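Local atomic coordinates of putative flavoprotein (Bacteroides eggerthii, PDB entry 4ICI), a protein that binds flavin mononucleotide and probably serves as a flavodoxin-like electron carrier or redox protein, though its physiological role is not established. Residues A[95-98]-A[99-102]; A[104-107]-A[108-112]. All blocks are in the same frame, centred on the assembly; numbering follows the deposited sequence. Where two conformers were deposited one is given.

Contact 1 of 2, residues A[95-98]-A[99-102]; sequences YPIW and WDLA. With FMN (flavin mononucleotide), chain B.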
# COMPACT_ATOMS: atom_id res chain seq x y z
N TYR A 95 1.57 -2.54 0.13
CA TYR A 95 0.90 -3.60 0.89
C TYR A 95 1.37 -4.97 0.46
O TYR A 95 1.76 -5.17 -0.69
CB TYR A 95 -0.64 -3.49 0.77
CG TYR A 95 -1.15 -3.32 -0.66
CD1 TYR A 95 -1.26 -2.06 -1.22
CD2 TYR A 95 -1.46 -4.40 -1.43
CE1 TYR A 95 -1.69 -1.91 -2.55
CE2 TYR A 95 -1.89 -4.26 -2.73
CZ TYR A 95 -2.00 -3.03 -3.29
OH TYR A 95 -2.40 -2.86 -4.61
N PRO A 96 1.22 -5.96 1.33
CA PRO A 96 1.28 -7.35 0.91
C PRO A 96 -0.02 -7.72 0.19
O PRO A 96 -1.09 -7.22 0.57
CB PRO A 96 1.37 -8.11 2.22
CG PRO A 96 0.62 -7.25 3.21
CD PRO A 96 0.90 -5.83 2.76
N ILE A 97 0.05 -8.56 -0.81
CA ILE A 97 -1.16 -9.11 -1.47
C ILE A 97 -1.79 -10.15 -0.55
O ILE A 97 -1.11 -11.09 -0.17
CB ILE A 97 -0.83 -9.82 -2.80
CG1 ILE A 97 -0.20 -8.86 -3.82
CG2 ILE A 97 -2.08 -10.53 -3.39
CD1 ILE A 97 -1.03 -7.59 -4.11
N TRP A 98 -3.04 -9.96 -0.17
CA TRP A 98 -3.81 -10.91 0.63
C TRP A 98 -5.04 -11.33 -0.18
O TRP A 98 -5.89 -10.51 -0.50
CB TRP A 98 -4.27 -10.31 1.95
CG TRP A 98 -3.25 -10.15 3.00
CD1 TRP A 98 -1.89 -10.37 2.91
CD2 TRP A 98 -3.47 -9.64 4.32
NE1 TRP A 98 -1.27 -10.06 4.11
CE2 TRP A 98 -2.22 -9.60 4.98
CE3 TRP A 98 -4.61 -9.22 5.02
CZ2 TRP A 98 -2.07 -9.18 6.29
CZ3 TRP A 98 -4.44 -8.80 6.33
CH2 TRP A 98 -3.17 -8.78 6.95
N TRP A 99 -5.10 -12.62 -0.55
CA TRP A 99 -6.20 -13.13 -1.37
C TRP A 99 -6.43 -12.26 -2.62
O TRP A 99 -7.56 -11.94 -2.99
CB TRP A 99 -7.46 -13.24 -0.52
CG TRP A 99 -7.32 -14.21 0.61
CD1 TRP A 99 -6.96 -13.94 1.92
CD2 TRP A 99 -7.45 -15.64 0.53
NE1 TRP A 99 -6.89 -15.11 2.64
CE2 TRP A 99 -7.19 -16.16 1.81
CE3 TRP A 99 -7.78 -16.52 -0.50
CZ2 TRP A 99 -7.24 -17.53 2.09
CZ3 TRP A 99 -7.83 -17.89 -0.22
CH2 TRP A 99 -7.56 -18.38 1.07
N ASP A 100 -5.33 -11.91 -3.29
CA ASP A 100 -5.32 -11.12 -4.53
C ASP A 100 -5.87 -9.70 -4.37
O ASP A 100 -6.26 -9.07 -5.37
CB ASP A 100 -6.07 -11.88 -5.66
CG ASP A 100 -5.45 -11.67 -7.04
OD1 ASP A 100 -4.34 -11.08 -7.18
OD2 ASP A 100 -6.15 -12.10 -7.99
N LEU A 101 -5.87 -9.20 -3.13
CA LEU A 101 -6.40 -7.89 -2.81
C LEU A 101 -5.44 -7.11 -1.90
O LEU A 101 -4.54 -7.68 -1.30
CB LEU A 101 -7.75 -8.01 -2.08
CG LEU A 101 -8.92 -8.59 -2.88
CD1 LEU A 101 -10.05 -8.97 -1.89
CD2 LEU A 101 -9.39 -7.61 -3.97
N ALA A 102 -5.68 -5.82 -1.79
CA ALA A 102 -5.08 -5.04 -0.71
C ALA A 102 -5.73 -5.42 0.62
O ALA A 102 -6.95 -5.55 0.71
CB ALA A 102 -5.27 -3.55 -0.94
N1 FMN B . 0.68 -14.09 -1.82
C2 FMN B . 0.24 -14.19 -3.12
O2 FMN B . 1.07 -14.30 -4.02
N3 FMN B . -1.12 -14.17 -3.39
C4 FMN B . -2.08 -14.11 -2.39
O4 FMN B . -3.27 -14.04 -2.76
C4A FMN B . -1.64 -14.05 -1.06
N5 FMN B . -2.57 -14.00 -0.00
C5A FMN B . -2.06 -13.90 1.30
C6 FMN B . -2.96 -13.82 2.37
C7 FMN B . -2.51 -13.71 3.66
C7M FMN B . -3.48 -13.57 4.80
C8 FMN B . -1.15 -13.65 3.93
C8M FMN B . -0.66 -13.55 5.35
C9 FMN B . -0.25 -13.74 2.88
C9A FMN B . -0.69 -13.85 1.54
N10 FMN B . 0.21 -13.92 0.47
C10 FMN B . -0.26 -14.02 -0.82
C1' FMN B . 1.69 -13.83 0.73
C2' FMN B . 2.06 -12.33 0.95
O2' FMN B . 1.58 -11.47 -0.04
C3' FMN B . 3.59 -12.12 0.95
O3' FMN B . 4.24 -13.11 1.82
C4' FMN B . 4.03 -10.67 1.30
O4' FMN B . 5.35 -10.52 0.85
C5' FMN B . 4.01 -10.46 2.86
O5' FMN B . 4.40 -9.13 3.06
P FMN B . 4.72 -8.52 4.51
O1P FMN B . 5.94 -9.31 5.01
O2P FMN B . 4.90 -7.08 4.37
O3P FMN B . 3.52 -8.74 5.44

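Contact 2 of 2, residues A[104-107]-A[108-112]; sequences RIIN and TFIEG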
# COMPACT_ATOMS: atom_id res chain seq x y z
N ARG A 104 -7.49 -4.81 4.10
CA ARG A 104 -8.50 -3.80 4.36
C ARG A 104 -7.98 -2.56 5.10
O ARG A 104 -8.59 -1.50 5.00
CB ARG A 104 -9.69 -4.39 5.08
CG ARG A 104 -10.34 -5.63 4.45
CD ARG A 104 -10.73 -5.48 3.04
NE ARG A 104 -11.49 -6.64 2.57
CZ ARG A 104 -11.86 -6.82 1.30
NH1 ARG A 104 -11.53 -5.91 0.38
NH2 ARG A 104 -12.62 -7.86 0.98
N ILE A 105 -6.86 -2.68 5.80
CA ILE A 105 -6.28 -1.49 6.42
C ILE A 105 -5.85 -0.44 5.39
O ILE A 105 -5.78 0.74 5.69
CB ILE A 105 -5.11 -1.86 7.39
CG1 ILE A 105 -4.84 -0.74 8.41
CG2 ILE A 105 -3.87 -2.29 6.59
CD1 ILE A 105 -3.90 -1.15 9.54
N ILE A 106 -5.61 -0.87 4.15
CA ILE A 106 -5.35 0.08 3.07
C ILE A 106 -6.60 0.94 2.80
O ILE A 106 -6.48 2.15 2.59
CB ILE A 106 -4.84 -0.63 1.80
CG1 ILE A 106 -3.48 -1.30 2.08
CG2 ILE A 106 -4.73 0.37 0.65
CD1 ILE A 106 -2.35 -0.38 2.68
N ASN A 107 -7.77 0.32 2.84
CA ASN A 107 -9.01 1.08 2.74
C ASN A 107 -9.14 2.06 3.93
O ASN A 107 -9.56 3.21 3.76
CB ASN A 107 -10.23 0.16 2.68
CG ASN A 107 -10.16 -0.84 1.53
OD1 ASN A 107 -9.56 -1.92 1.66
ND2 ASN A 107 -10.77 -0.48 0.40
N THR A 108 -8.80 1.61 5.14
CA THR A 108 -8.84 2.53 6.29
C THR A 108 -7.93 3.74 6.04
O THR A 108 -8.34 4.89 6.28
CB THR A 108 -8.41 1.85 7.59
OG1 THR A 108 -9.11 0.60 7.69
CG2 THR A 108 -8.66 2.75 8.80
N PHE A 109 -6.74 3.49 5.51
CA PHE A 109 -5.81 4.56 5.21
C PHE A 109 -6.38 5.55 4.19
O PHE A 109 -6.39 6.79 4.42
CB PHE A 109 -4.48 4.00 4.68
CG PHE A 109 -3.58 5.08 4.15
CD1 PHE A 109 -2.96 5.97 5.01
CD2 PHE A 109 -3.36 5.20 2.76
CE1 PHE A 109 -2.15 6.98 4.51
CE2 PHE A 109 -2.57 6.23 2.29
CZ PHE A 109 -1.98 7.10 3.16
N ILE A 110 -6.86 5.02 3.06
CA ILE A 110 -7.35 5.88 1.97
C ILE A 110 -8.54 6.71 2.45
O ILE A 110 -8.63 7.89 2.14
CB ILE A 110 -7.70 5.04 0.74
CG1 ILE A 110 -6.43 4.49 0.09
CG2 ILE A 110 -8.53 5.86 -0.30
CD1 ILE A 110 -6.70 3.37 -0.89
N GLU A 111 -9.44 6.09 3.21
CA GLU A 111 -10.65 6.77 3.63
C GLU A 111 -10.42 7.80 4.75
O GLU A 111 -11.26 8.71 4.98
CB GLU A 111 -11.72 5.75 4.00
CG GLU A 111 -12.19 4.98 2.81
CD GLU A 111 -13.15 3.85 3.10
OE1 GLU A 111 -13.61 3.74 4.28
OE2 GLU A 111 -13.44 3.10 2.15
N GLY A 112 -9.29 7.70 5.43
CA GLY A 112 -8.98 8.58 6.53
C GLY A 112 -8.03 9.72 6.21
O GLY A 112 -7.74 10.55 7.08

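Contact 1 of 2, residues A[95-98]-A[99-102]
The type I' beta turn from Trp98 to Leu101, just past strand 90-96, forms part of the FMN pocket. Two backbone hydrogen bonds close it: Trp98 N to Leu101 O at 3.0 Å, nearly straight, and Leu101 N to Trp98 O, whose donor sits well above the carbonyl plane. The tight turn presents two amides to the flavin edge, Trp99 N reaching FMN N5 at 2.9 Å and Asp100 N reaching FMN O4 at 3.0 Å. On the ribityl chain, FMN O2' gives a hydrogen bond to Ile97 O. With CG beside its backbone N (chi1 -75°), Trp98 lays one indole face over the dimethylbenzene end, CD1 lying 3.5 Å from FMN C7. Cut back to alanine, this position would probably lose the indole face against the dimethylbenzene end of the flavin and open a gap beside Tyr51, which meets the indole edge-to-face. Behind the turn, Ala102 CB sits over the centre of the Tyr95 ring, 3.9 Å from the centroid, a CH-pi contact, while Tyr95 OH is hydrogen-bonded to Ser134 OG. Backbone amides gripping N5 and O4, with an aromatic side chain against the ring system, are characteristic of the flavin site of flavodoxin-like proteins.

Contact 2 of 2, residues A[104-107]-A[108-112]
The Phe109 ring has Ile106 O at its edge, near the ring plane, and meets the ring of His113 with the two planes about 35° apart. Its CG stands anti to the backbone N (chi1 171°), which swings the ring off the helix flank, where it also touches Ile93 of strand 90-96, while CB stays 3.4 Å from Ile106 O. The other flat groups lie on the polar side of the helix. The Asn107 amide directs ND2 to Tyr142 OH, and the Glu111 carboxylate takes Tyr142 OH on OE2 and forms a salt bridge from OE1 to Arg75 NE. The Arg104 guanidinium is tied through NE and NH2 to the backbone carbonyls of Glu68 and Met69.

Between these two sides runs regular alpha-helical bonding. Thr108 N is 3.1 Å from Arg104 O, and Phe109 N is 2.9 Å from Ile105 O. Ile110 N to Ile106 O and Glu111 N to Asn107 O continue the series. Aliphatic groups pack close to two of these acceptors: Ile110 CG1 lies 3.4 Å from Ile106 O, and Glu111 CG lies 3.3 Å from Asn107 O. One turn apart, Ile106 CG2 and Ile110 CD1 meet at 3.9 Å as their side chains cross obliquely, and both residues also touch Ile93. Thr108 OG1 is hydrogen-bonded to Pro76 O.

The chemistry is thus two-sided. Ile106, Phe109 and Ile110 pack on the sheet strand, whereas Arg104 ties the helix to helix 64-70, Thr108 and Glu111 tie it to the loop at Arg75 and Pro76, and Asn107 and Glu111 both bond Tyr142 OH; the salt bridge with Arg75 probably favours an ionised Glu111, and the shared Tyr142 OH likely limits how far either group can turn.

In the fold
The two contacts follow in series along the chain, their centres about 13 Å apart, and both belong to one beta-alpha-beta unit made of strand 90-96, helix 104-112 and strand 119-125. Contact 1 spans the end of strand 90-96, the middle strand of the five-stranded parallel sheet, and the loop after it; contact 2 is the helix into which that loop leads. They meet where Tyr95 CB packs on Ile106 CG1 at 3.8 Å. The flavin-holding turn is therefore set between a central strand and a helix lying on the sheet, in keeping with the flavodoxin-like fold, whose cofactor site lies at the carboxy-terminal ends of the parallel strands.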